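Local coordinates for C2 toxin component I (Clostridium botulinum, PDB 2J3X), which is the enzymatic component of the binary C2 toxin, an ADP-ribosyltransferase that, as in related clostridial binary toxins, probably modifies actin, at residues I60-L65 / I296-V301; F312-K317 / N330-K335; I406-N411 / M416-I421. The protein carries 2 engineered substitutions. All blocks are in the same frame, centred on the assembly; numbering follows the deposited sequence.

All three contacts are buried, but they differ in chemistry. Interaction 1 brings a loop of the N-terminal family region against strand 295-301 of the five-stranded sheet in the C-terminal one. It mixes aromatic and polar groups. Interaction 3 pairs two neighbouring strands of that same sheet and rests on backbone hydrogen bonds. Interaction 2 is purely aromatic; its centre lies about 19 Å from the centre of the chain, farther out than the others. Interactions 1 and 3 meet through Phe-62 with Ser-408 and Arg-300 with Gln-418. Interactions 2 and 3 meet through Asp-315 with Thr-417. Thus 406-411 / 416-421 touches both of the others, while interactions 1 and 2 do not touch each other.

Interaction 1 (I60-L65 / I296-V301); sequences ILFSSL and IAYRRV
Strand 295-301 belongs to the five-stranded sheet in the C-terminal ADP-ribosyltransferase family region, beside strand 363-369, and its Tyr-298 and Arg-300 meet Phe-62 from the N-terminal one. Phe-62 sits in the loop between helices 47-59 and 65-73. The contact therefore joins the two family regions of the chain. Both strand residues point toward the loop, two positions apart on the same side of the strand. Phe-62 has CG beside its backbone N (chi1 -58°), which brings the far end of the ring closer to the strand than its CB. Its CE1 lies 3.6 Å from Tyr-298 CE1, with Tyr-298 OH also near the plane of the Phe-62 ring, at its edge. The ring planes are turned 67° and the centroids are 6.0 Å apart, so the pair is oblique. On one face of the Phe-62 ring lies CB of Leu-61, offset toward the rim. Tyr-298 OH is hydrogen-bonded to Asp-220, which fixes the polar end of that ring. Arg-300 runs extended from CG to NE and reaches the loop backbone. All three of its guanidinium nitrogens are hydrogen-bonded: NE to Ser-353 O, NH1 to Gln-418 OE1 and NH2 to Thr-354 OG1. The carbonyl oxygen of Phe-62 accepts a hydrogen bond from Ser-408 OG, and the same Phe-62 O lies 3.0 Å from Arg-300 NH2, at the guanidinium edge and near its plane.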
loop_
_atom_site.group_PDB
_atom_site.type_symbol
_atom_site.label_atom_id
_atom_site.label_comp_id
_atom_site.label_asym_id
_atom_site.label_seq_id
_atom_site.Cartn_x
_atom_site.Cartn_y
_atom_site.Cartn_z
ATOM N N ILE A 60 -11.481 1.248 -2.507
ATOM C CA ILE A 60 -11.575 1.606 -3.933
ATOM C C ILE A 60 -10.297 1.548 -4.719
ATOM O O ILE A 60 -10.364 1.364 -5.935
ATOM C CB ILE A 60 -12.306 2.949 -4.146
ATOM C CG1 ILE A 60 -11.478 4.080 -3.506
ATOM C CG2 ILE A 60 -13.759 2.872 -3.507
ATOM C CD1 ILE A 60 -12.192 5.425 -3.467
ATOM N N LEU A 61 -9.120 1.642 -4.043
ATOM C CA LEU A 61 -7.834 1.494 -4.763
ATOM C C LEU A 61 -7.658 0.040 -5.261
ATOM O O LEU A 61 -6.825 -0.258 -6.128
ATOM C CB LEU A 61 -6.666 1.814 -3.811
ATOM C CG LEU A 61 -6.740 3.187 -3.116
ATOM C CD1 LEU A 61 -5.441 3.236 -2.183
ATOM C CD2 LEU A 61 -6.693 4.244 -4.149
ATOM N N PHE A 62 -8.406 -0.891 -4.614
ATOM C CA PHE A 62 -8.272 -2.346 -4.839
ATOM C C PHE A 62 -9.620 -2.942 -5.281
ATOM O O PHE A 62 -9.971 -4.062 -4.908
ATOM C CB PHE A 62 -7.741 -3.037 -3.568
ATOM C CG PHE A 62 -6.402 -2.460 -3.126
ATOM C CD1 PHE A 62 -5.235 -2.655 -3.897
ATOM C CD2 PHE A 62 -6.370 -1.586 -2.017
ATOM C CE1 PHE A 62 -3.983 -2.012 -3.472
ATOM C CE2 PHE A 62 -5.163 -0.948 -1.641
ATOM C CZ PHE A 62 -4.006 -1.179 -2.355
ATOM N N SER A 63 -10.373 -2.128 -6.038
ATOM C CA SER A 63 -11.591 -2.558 -6.699
ATOM C C SER A 63 -11.438 -2.255 -8.181
ATOM O O SER A 63 -10.708 -1.315 -8.576
ATOM C CB SER A 63 -12.782 -1.798 -6.128
ATOM O OG SER A 63 -12.900 -2.011 -4.713
ATOM N N SER A 64 -12.085 -3.053 -9.036
ATOM C CA SER A 64 -11.919 -2.873 -10.493
ATOM C C SER A 64 -12.477 -1.500 -10.986
ATOM O O SER A 64 -13.438 -0.967 -10.407
ATOM C CB SER A 64 -12.621 -3.977 -11.306
ATOM O OG SER A 64 -14.029 -3.784 -11.248
ATOM N N LEU A 65 -11.938 -1.000 -12.107
ATOM C CA LEU A 65 -12.469 0.235 -12.733
ATOM C C LEU A 65 -13.952 0.025 -13.118
ATOM O O LEU A 65 -14.758 0.951 -12.994
ATOM C CB LEU A 65 -11.583 0.696 -13.932
ATOM C CG LEU A 65 -10.101 0.822 -13.452
ATOM C CD1 LEU A 65 -9.101 1.013 -14.617
ATOM C CD2 LEU A 65 -9.920 1.932 -12.481
ATOM N N ILE A 296 5.549 -0.158 -7.667
ATOM C CA ILE A 296 4.651 -1.218 -7.211
ATOM C C ILE A 296 3.961 -1.879 -8.428
ATOM O O ILE A 296 3.364 -1.202 -9.259
ATOM C CB ILE A 296 3.601 -0.633 -6.238
ATOM C CG1 ILE A 296 4.309 -0.126 -4.935
ATOM C CG2 ILE A 296 2.457 -1.644 -5.964
ATOM C CD1 ILE A 296 4.915 -1.310 -4.068
ATOM N N ALA A 297 4.004 -3.217 -8.481
ATOM C CA ALA A 297 3.139 -3.933 -9.384
ATOM C C ALA A 297 2.316 -4.976 -8.564
ATOM O O ALA A 297 2.612 -5.237 -7.405
ATOM C CB ALA A 297 3.956 -4.647 -10.417
ATOM N N TYR A 298 1.274 -5.521 -9.176
ATOM C CA TYR A 298 0.287 -6.330 -8.418
ATOM C C TYR A 298 0.150 -7.718 -8.996
ATOM O O TYR A 298 0.243 -7.923 -10.214
ATOM C CB TYR A 298 -1.086 -5.635 -8.504
ATOM C CG TYR A 298 -1.109 -4.398 -7.669
ATOM C CD1 TYR A 298 -1.309 -4.480 -6.281
ATOM C CD2 TYR A 298 -0.855 -3.122 -8.277
ATOM C CE1 TYR A 298 -1.316 -3.319 -5.467
ATOM C CE2 TYR A 298 -0.846 -1.932 -7.497
ATOM C CZ TYR A 298 -1.064 -2.056 -6.088
ATOM O OH TYR A 298 -1.073 -0.961 -5.266
ATOM N N ARG A 299 -0.112 -8.688 -8.122
ATOM C CA ARG A 299 -0.432 -10.037 -8.593
ATOM C C ARG A 299 -1.443 -10.638 -7.604
ATOM O O ARG A 299 -1.112 -10.831 -6.427
ATOM C CB ARG A 299 0.815 -10.858 -8.574
ATOM C CG ARG A 299 0.628 -12.305 -9.143
ATOM C CD ARG A 299 1.986 -12.982 -9.196
ATOM N NE ARG A 299 1.822 -14.446 -9.354
ATOM C CZ ARG A 299 1.452 -15.052 -10.472
ATOM N NH1 ARG A 299 1.212 -14.349 -11.580
ATOM N NH2 ARG A 299 1.315 -16.383 -10.485
ATOM N N ARG A 300 -2.655 -10.890 -8.109
ATOM C CA ARG A 300 -3.731 -11.417 -7.274
ATOM C C ARG A 300 -3.761 -12.938 -7.440
ATOM O O ARG A 300 -3.673 -13.425 -8.575
ATOM C CB ARG A 300 -5.063 -10.849 -7.735
ATOM C CG ARG A 300 -5.328 -9.388 -7.227
ATOM C CD ARG A 300 -6.593 -8.831 -7.907
ATOM N NE ARG A 300 -7.043 -7.581 -7.291
ATOM C CZ ARG A 300 -7.920 -7.510 -6.291
ATOM N NH1 ARG A 300 -8.444 -8.625 -5.695
ATOM N NH2 ARG A 300 -8.214 -6.340 -5.810
ATOM N N VAL A 301 -3.886 -13.652 -6.317
ATOM C CA VAL A 301 -3.875 -15.126 -6.301
ATOM C C VAL A 301 -4.968 -15.610 -5.385
ATOM O O VAL A 301 -5.520 -14.834 -4.581
ATOM C CB VAL A 301 -2.544 -15.720 -5.877
ATOM C CG1 VAL A 301 -1.413 -15.277 -6.833
ATOM C CG2 VAL A 301 -2.221 -15.287 -4.429
#

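Interaction 2 (F312-K317 / N330-K335); sequences FSFDKK and NEFIDK
Phe-314 and Phe-332 form a T-shaped pair between the loop leading into strand 315-318 and helix 326-336. The edge of Phe-314 points at a face of Phe-332. The ring planes stand at 79° and the centroids are 5.7 Å apart. The two side chains use different first torsions. Phe-314 keeps CG beside its backbone N (chi1 -73°), and its ring reaches the helix. Phe-332 has CG anti to the backbone N (chi1 -179°), and its ring presents a face to the loop. Phe-314 CZ is 3.8 Å from Phe-332 CG. Its CE1 touches the root of the same side chain, with Phe-332 CB 3.8 Å away. The edge thus meets the rim of the face and the aliphatic CB. Phe-312 adds a third ring within the loop: its CE1 stands over the centre of one face of Phe-314. Ser-313 shapes the backbone between these two rings. Its OG accepts from Asp-315 N at 3.0 Å, an ST turn. Around the pair, Phe-332 stacks with Trp-336 and meets Phe-306 edge-to-face. Both Phe-314 and Phe-332 touch Val-419 of strand 414-426. No hydrogen bond crosses between 312-317 and 330-335. With no polar atom in the contact, it rests on dispersion, which probably contributes much of it, and on a weak C-H edge-to-face attraction.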
loop_
_atom_site.group_PDB
_atom_site.type_symbol
_atom_site.label_atom_id
_atom_site.label_comp_id
_atom_site.label_asym_id
_atom_site.label_seq_id
_atom_site.Cartn_x
_atom_site.Cartn_y
_atom_site.Cartn_z
ATOM N N PHE A 312 -10.762 -20.443 -0.103
ATOM C CA PHE A 312 -10.664 -19.946 1.251
ATOM C C PHE A 312 -11.326 -18.579 1.327
ATOM O O PHE A 312 -11.021 -17.713 0.497
ATOM C CB PHE A 312 -9.182 -19.799 1.648
ATOM C CG PHE A 312 -9.009 -19.265 3.052
ATOM C CD1 PHE A 312 -9.021 -17.868 3.298
ATOM C CD2 PHE A 312 -8.869 -20.139 4.117
ATOM C CE1 PHE A 312 -8.914 -17.380 4.594
ATOM C CE2 PHE A 312 -8.739 -19.671 5.399
ATOM C CZ PHE A 312 -8.773 -18.287 5.661
ATOM N N SER A 313 -12.158 -18.343 2.331
ATOM C CA SER A 313 -12.803 -17.016 2.436
ATOM C C SER A 313 -12.563 -16.396 3.784
ATOM O O SER A 313 -12.592 -17.104 4.827
ATOM C CB SER A 313 -14.327 -17.146 2.227
ATOM O OG SER A 313 -15.009 -15.912 2.456
ATOM N N PHE A 314 -12.445 -15.056 3.782
ATOM C CA PHE A 314 -12.365 -14.288 5.018
ATOM C C PHE A 314 -13.688 -13.725 5.516
ATOM O O PHE A 314 -13.723 -12.964 6.507
ATOM C CB PHE A 314 -11.376 -13.106 4.789
ATOM C CG PHE A 314 -9.928 -13.505 4.714
ATOM C CD1 PHE A 314 -9.226 -13.897 5.877
ATOM C CD2 PHE A 314 -9.257 -13.441 3.502
ATOM C CE1 PHE A 314 -7.870 -14.236 5.828
ATOM C CE2 PHE A 314 -7.892 -13.777 3.440
ATOM C CZ PHE A 314 -7.200 -14.151 4.646
ATOM N N ASP A 315 -14.780 -14.042 4.815
ATOM C CA ASP A 315 -16.075 -13.504 5.188
ATOM C C ASP A 315 -16.939 -14.545 5.874
ATOM O O ASP A 315 -16.846 -15.725 5.520
ATOM C CB ASP A 315 -16.773 -13.046 3.925
ATOM C CG ASP A 315 -16.134 -11.765 3.371
ATOM O OD1 ASP A 315 -16.165 -10.765 4.117
ATOM O OD2 ASP A 315 -15.575 -11.825 2.273
ATOM N N LYS A 316 -17.786 -14.065 6.783
ATOM C CA LYS A 316 -18.776 -14.923 7.459
ATOM C C LYS A 316 -20.137 -14.199 7.445
ATOM O O LYS A 316 -20.213 -12.991 7.161
ATOM C CB LYS A 316 -18.314 -15.244 8.887
ATOM C CG LYS A 316 -18.235 -14.026 9.789
ATOM C CD LYS A 316 -17.759 -14.314 11.228
ATOM C CE LYS A 316 -17.984 -13.048 12.094
ATOM N NZ LYS A 316 -17.780 -13.231 13.600
ATOM N N LYS A 317 -21.204 -14.951 7.704
ATOM C CA LYS A 317 -22.567 -14.381 7.858
ATOM C C LYS A 317 -22.931 -14.112 9.310
ATOM O O LYS A 317 -22.743 -14.968 10.168
ATOM C CB LYS A 317 -23.618 -15.316 7.284
ATOM C CG LYS A 317 -23.387 -15.724 5.848
ATOM C CD LYS A 317 -24.684 -16.159 5.166
ATOM C CE LYS A 317 -25.529 -14.978 4.762
ATOM N NZ LYS A 317 -26.306 -15.284 3.532
ATOM N N ASN A 330 -6.706 -12.238 11.525
ATOM C CA ASN A 330 -5.578 -12.198 12.469
ATOM C C ASN A 330 -4.669 -13.384 12.357
ATOM O O ASN A 330 -3.427 -13.235 12.431
ATOM C CB ASN A 330 -6.038 -12.007 13.926
ATOM C CG ASN A 330 -6.693 -10.630 14.165
ATOM O OD1 ASN A 330 -6.384 -9.643 13.493
ATOM N ND2 ASN A 330 -7.619 -10.575 15.133
ATOM N N GLU A 331 -5.267 -14.569 12.172
ATOM C CA GLU A 331 -4.467 -15.755 12.016
ATOM C C GLU A 331 -3.557 -15.620 10.799
ATOM O O GLU A 331 -2.364 -15.919 10.859
ATOM C CB GLU A 331 -5.380 -16.979 11.839
ATOM C CG GLU A 331 -6.037 -17.378 13.174
ATOM C CD GLU A 331 -7.297 -18.213 12.971
ATOM O OE1 GLU A 331 -7.572 -18.619 11.814
ATOM O OE2 GLU A 331 -8.002 -18.448 13.989
ATOM N N PHE A 332 -4.151 -15.221 9.684
ATOM C CA PHE A 332 -3.406 -15.144 8.429
ATOM C C PHE A 332 -2.289 -14.084 8.500
ATOM O O PHE A 332 -1.180 -14.339 8.048
ATOM C CB PHE A 332 -4.361 -14.828 7.243
ATOM C CG PHE A 332 -3.655 -14.769 5.923
ATOM C CD1 PHE A 332 -3.434 -15.958 5.197
ATOM C CD2 PHE A 332 -3.229 -13.532 5.381
ATOM C CE1 PHE A 332 -2.771 -15.940 3.977
ATOM C CE2 PHE A 332 -2.556 -13.498 4.124
ATOM C CZ PHE A 332 -2.283 -14.696 3.440
ATOM N N ILE A 333 -2.621 -12.916 9.047
ATOM C CA ILE A 333 -1.644 -11.817 9.149
ATOM C C ILE A 333 -0.503 -12.253 10.057
ATOM O O ILE A 333 0.690 -12.066 9.708
ATOM C CB ILE A 333 -2.323 -10.545 9.653
ATOM C CG1 ILE A 333 -3.287 -10.035 8.571
ATOM C CG2 ILE A 333 -1.262 -9.450 10.064
ATOM C CD1 ILE A 333 -4.404 -9.071 9.073
ATOM N N ASP A 334 -0.843 -12.891 11.182
ATOM C CA ASP A 334 0.209 -13.278 12.151
ATOM C C ASP A 334 1.143 -14.341 11.580
ATOM O O ASP A 334 2.383 -14.315 11.778
ATOM C CB ASP A 334 -0.412 -13.741 13.462
ATOM C CG ASP A 334 -0.960 -12.576 14.281
ATOM O OD1 ASP A 334 -0.907 -11.406 13.826
ATOM O OD2 ASP A 334 -1.460 -12.852 15.371
ATOM N N LYS A 335 0.556 -15.290 10.856
ATOM C CA LYS A 335 1.362 -16.343 10.255
ATOM C C LYS A 335 2.247 -15.845 9.119
ATOM O O LYS A 335 3.435 -16.215 9.007
ATOM C CB LYS A 335 0.466 -17.480 9.743
ATOM C CG LYS A 335 1.265 -18.542 9.015
ATOM C CD LYS A 335 0.404 -19.697 8.644
ATOM C CE LYS A 335 1.244 -20.640 7.806
ATOM N NZ LYS A 335 0.442 -21.855 7.349
#

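Interaction 3 (I406-N411 / M416-I421); sequences ITSIIN and MTQVVI
Ile-406 places CG1 between its backbone N and carbonyl carbon (chi1 63°), and this lays the branch against Gln-418, 3.5 Å from Gln-418 O of the backbone and 3.9 Å from Gln-418 CB. The other branch, CG2, reaches Val-420 CG2 at 3.9 Å, the two side chains crossing at about a right angle. Met-416 starts with CG anti to the backbone N (chi1 -176°) and then bends at chi3 (-37°). The bend brings its CE to Ile-410 CD1, 3.8 Å away. Gln-418 extends beyond CG and lies across Ser-408, with OE1 3.3 Å from Ser-408 CB. Besides OE1, which is taken up by Arg-300, its amide is held at NE2, which donates to Ser-359 O and weakly to Met-416 SD. The hydroxyl of Ser-408 is engaged by Phe-62.

The backbones pair antiparallel. Ile-406 and Gln-418 exchange two hydrogen bonds, and so do Ser-408 and Met-416. The shortest is Ser-408 N to Met-416 O, 2.7 Å. Between them Thr-407 and Thr-417 form a non-hydrogen-bonded pair, with their side chains on the face away from Ile-406, Ser-408, Met-416 and Gln-418. One water joins these threonines, 2.6 Å from Thr-407 OG1 and 2.7 Å from Thr-417 OG1, to which it donates. Thr-417 OG1 also bonds to Asp-315. Past the paired residues, Ile-410 and Asn-411 both face Thr-414. This is a classic beta bulge next to the turn of the antiparallel hairpin 397-411 / 414-426, in the five-stranded sheet of the C-terminal ADP-ribosyltransferase family region.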
loop_
_atom_site.group_PDB
_atom_site.type_symbol
_atom_site.label_atom_id
_atom_site.label_comp_id
_atom_site.label_asym_id
_atom_site.label_seq_id
_atom_site.Cartn_x
_atom_site.Cartn_y
_atom_site.Cartn_z
ATOM N N ILE A 406 -8.846 -5.450 3.687
ATOM C CA ILE A 406 -9.673 -4.452 3.047
ATOM C C ILE A 406 -10.994 -5.083 2.707
ATOM O O ILE A 406 -11.148 -6.313 2.814
ATOM C CB ILE A 406 -9.035 -3.947 1.730
ATOM C CG1 ILE A 406 -8.902 -5.098 0.688
ATOM C CG2 ILE A 406 -7.651 -3.284 1.991
ATOM C CD1 ILE A 406 -8.707 -4.594 -0.754
ATOM N N THR A 407 -11.926 -4.265 2.249
ATOM C CA THR A 407 -13.151 -4.818 1.719
ATOM C C THR A 407 -13.241 -4.373 0.282
ATOM O O THR A 407 -13.576 -3.193 0.054
ATOM C CB THR A 407 -14.366 -4.232 2.489
ATOM O OG1 THR A 407 -14.239 -4.483 3.899
ATOM C CG2 THR A 407 -15.674 -4.799 1.965
ATOM N N SER A 408 -13.018 -5.286 -0.685
ATOM C CA SER A 408 -13.035 -4.901 -2.114
ATOM C C SER A 408 -14.481 -4.871 -2.629
ATOM O O SER A 408 -15.318 -5.697 -2.207
ATOM C CB SER A 408 -12.241 -5.872 -2.954
ATOM O OG SER A 408 -12.120 -5.478 -4.336
ATOM N N ILE A 409 -14.773 -3.923 -3.516
ATOM C CA ILE A 409 -16.117 -3.825 -4.065
ATOM C C ILE A 409 -16.129 -4.501 -5.398
ATOM O O ILE A 409 -15.387 -4.084 -6.308
ATOM C CB ILE A 409 -16.560 -2.348 -4.175
ATOM C CG1 ILE A 409 -16.789 -1.778 -2.770
ATOM C CG2 ILE A 409 -17.853 -2.281 -4.961
ATOM C CD1 ILE A 409 -15.761 -0.862 -2.339
ATOM N N ILE A 410 -16.909 -5.590 -5.534
ATOM C CA ILE A 410 -16.798 -6.453 -6.716
ATOM C C ILE A 410 -17.837 -5.973 -7.705
ATOM O O ILE A 410 -17.557 -5.869 -8.905
ATOM C CB ILE A 410 -17.015 -7.993 -6.377
ATOM C CG1 ILE A 410 -16.134 -8.439 -5.177
ATOM C CG2 ILE A 410 -16.761 -8.858 -7.577
ATOM C CD1 ILE A 410 -14.597 -8.320 -5.358
ATOM N N ASN A 411 -19.034 -5.696 -7.210
ATOM C CA ASN A 411 -20.100 -5.166 -8.066
ATOM C C ASN A 411 -21.162 -4.500 -7.223
ATOM O O ASN A 411 -20.976 -4.306 -6.031
ATOM C CB ASN A 411 -20.676 -6.262 -8.991
ATOM C CG ASN A 411 -21.343 -7.403 -8.212
ATOM O OD1 ASN A 411 -22.104 -7.163 -7.279
ATOM N ND2 ASN A 411 -20.990 -8.636 -8.559
ATOM N N MET A 416 -16.157 -8.112 -0.863
ATOM C CA MET A 416 -15.422 -9.283 -0.425
ATOM C C MET A 416 -14.256 -8.820 0.473
ATOM O O MET A 416 -13.551 -7.855 0.124
ATOM C CB MET A 416 -14.936 -10.070 -1.663
ATOM C CG MET A 416 -14.246 -11.352 -1.316
ATOM S SD MET A 416 -13.587 -12.217 -2.758
ATOM C CE MET A 416 -14.891 -11.843 -3.866
ATOM N N THR A 417 -14.063 -9.488 1.601
ATOM C CA THR A 417 -12.868 -9.212 2.414
ATOM C C THR A 417 -11.678 -9.805 1.669
ATOM O O THR A 417 -11.615 -10.998 1.276
ATOM C CB THR A 417 -12.976 -9.789 3.835
ATOM O OG1 THR A 417 -14.116 -9.216 4.486
ATOM C CG2 THR A 417 -11.756 -9.445 4.643
ATOM N N GLN A 418 -10.695 -8.938 1.499
ATOM C CA GLN A 418 -9.463 -9.318 0.813
ATOM C C GLN A 418 -8.275 -8.766 1.577
ATOM O O GLN A 418 -8.445 -8.024 2.533
ATOM C CB GLN A 418 -9.426 -8.769 -0.619
ATOM C CG GLN A 418 -10.748 -9.077 -1.397
ATOM C CD GLN A 418 -10.617 -8.915 -2.897
ATOM O OE1 GLN A 418 -9.865 -8.070 -3.388
ATOM N NE2 GLN A 418 -11.413 -9.675 -3.652
ATOM N N VAL A 419 -7.073 -9.169 1.171
ATOM C CA VAL A 419 -5.879 -8.705 1.925
ATOM C C VAL A 419 -4.876 -8.183 0.931
ATOM O O VAL A 419 -4.560 -8.866 -0.092
ATOM C CB VAL A 419 -5.260 -9.846 2.798
ATOM C CG1 VAL A 419 -6.162 -10.166 4.073
ATOM C CG2 VAL A 419 -4.898 -11.122 1.922
ATOM N N VAL A 420 -4.276 -7.017 1.277
ATOM C CA VAL A 420 -3.189 -6.469 0.465
ATOM C C VAL A 420 -1.863 -6.849 1.112
ATOM O O VAL A 420 -1.599 -6.453 2.256
ATOM C CB VAL A 420 -3.367 -4.910 0.417
ATOM C CG1 VAL A 420 -2.197 -4.242 -0.352
ATOM C CG2 VAL A 420 -4.756 -4.595 -0.252
ATOM N N ILE A 421 -1.082 -7.631 0.374
ATOM C CA ILE A 421 0.099 -8.271 0.914
ATOM C C ILE A 421 1.320 -7.496 0.375
ATOM O O ILE A 421 1.756 -7.686 -0.777
ATOM C CB ILE A 421 0.142 -9.764 0.479
ATOM C CG1 ILE A 421 -1.130 -10.494 1.013
ATOM C CG2 ILE A 421 1.437 -10.430 1.049
ATOM C CD1 ILE A 421 -1.242 -11.929 0.424
HETATM O O HOH W 1 -14.072 -6.628 5.412
#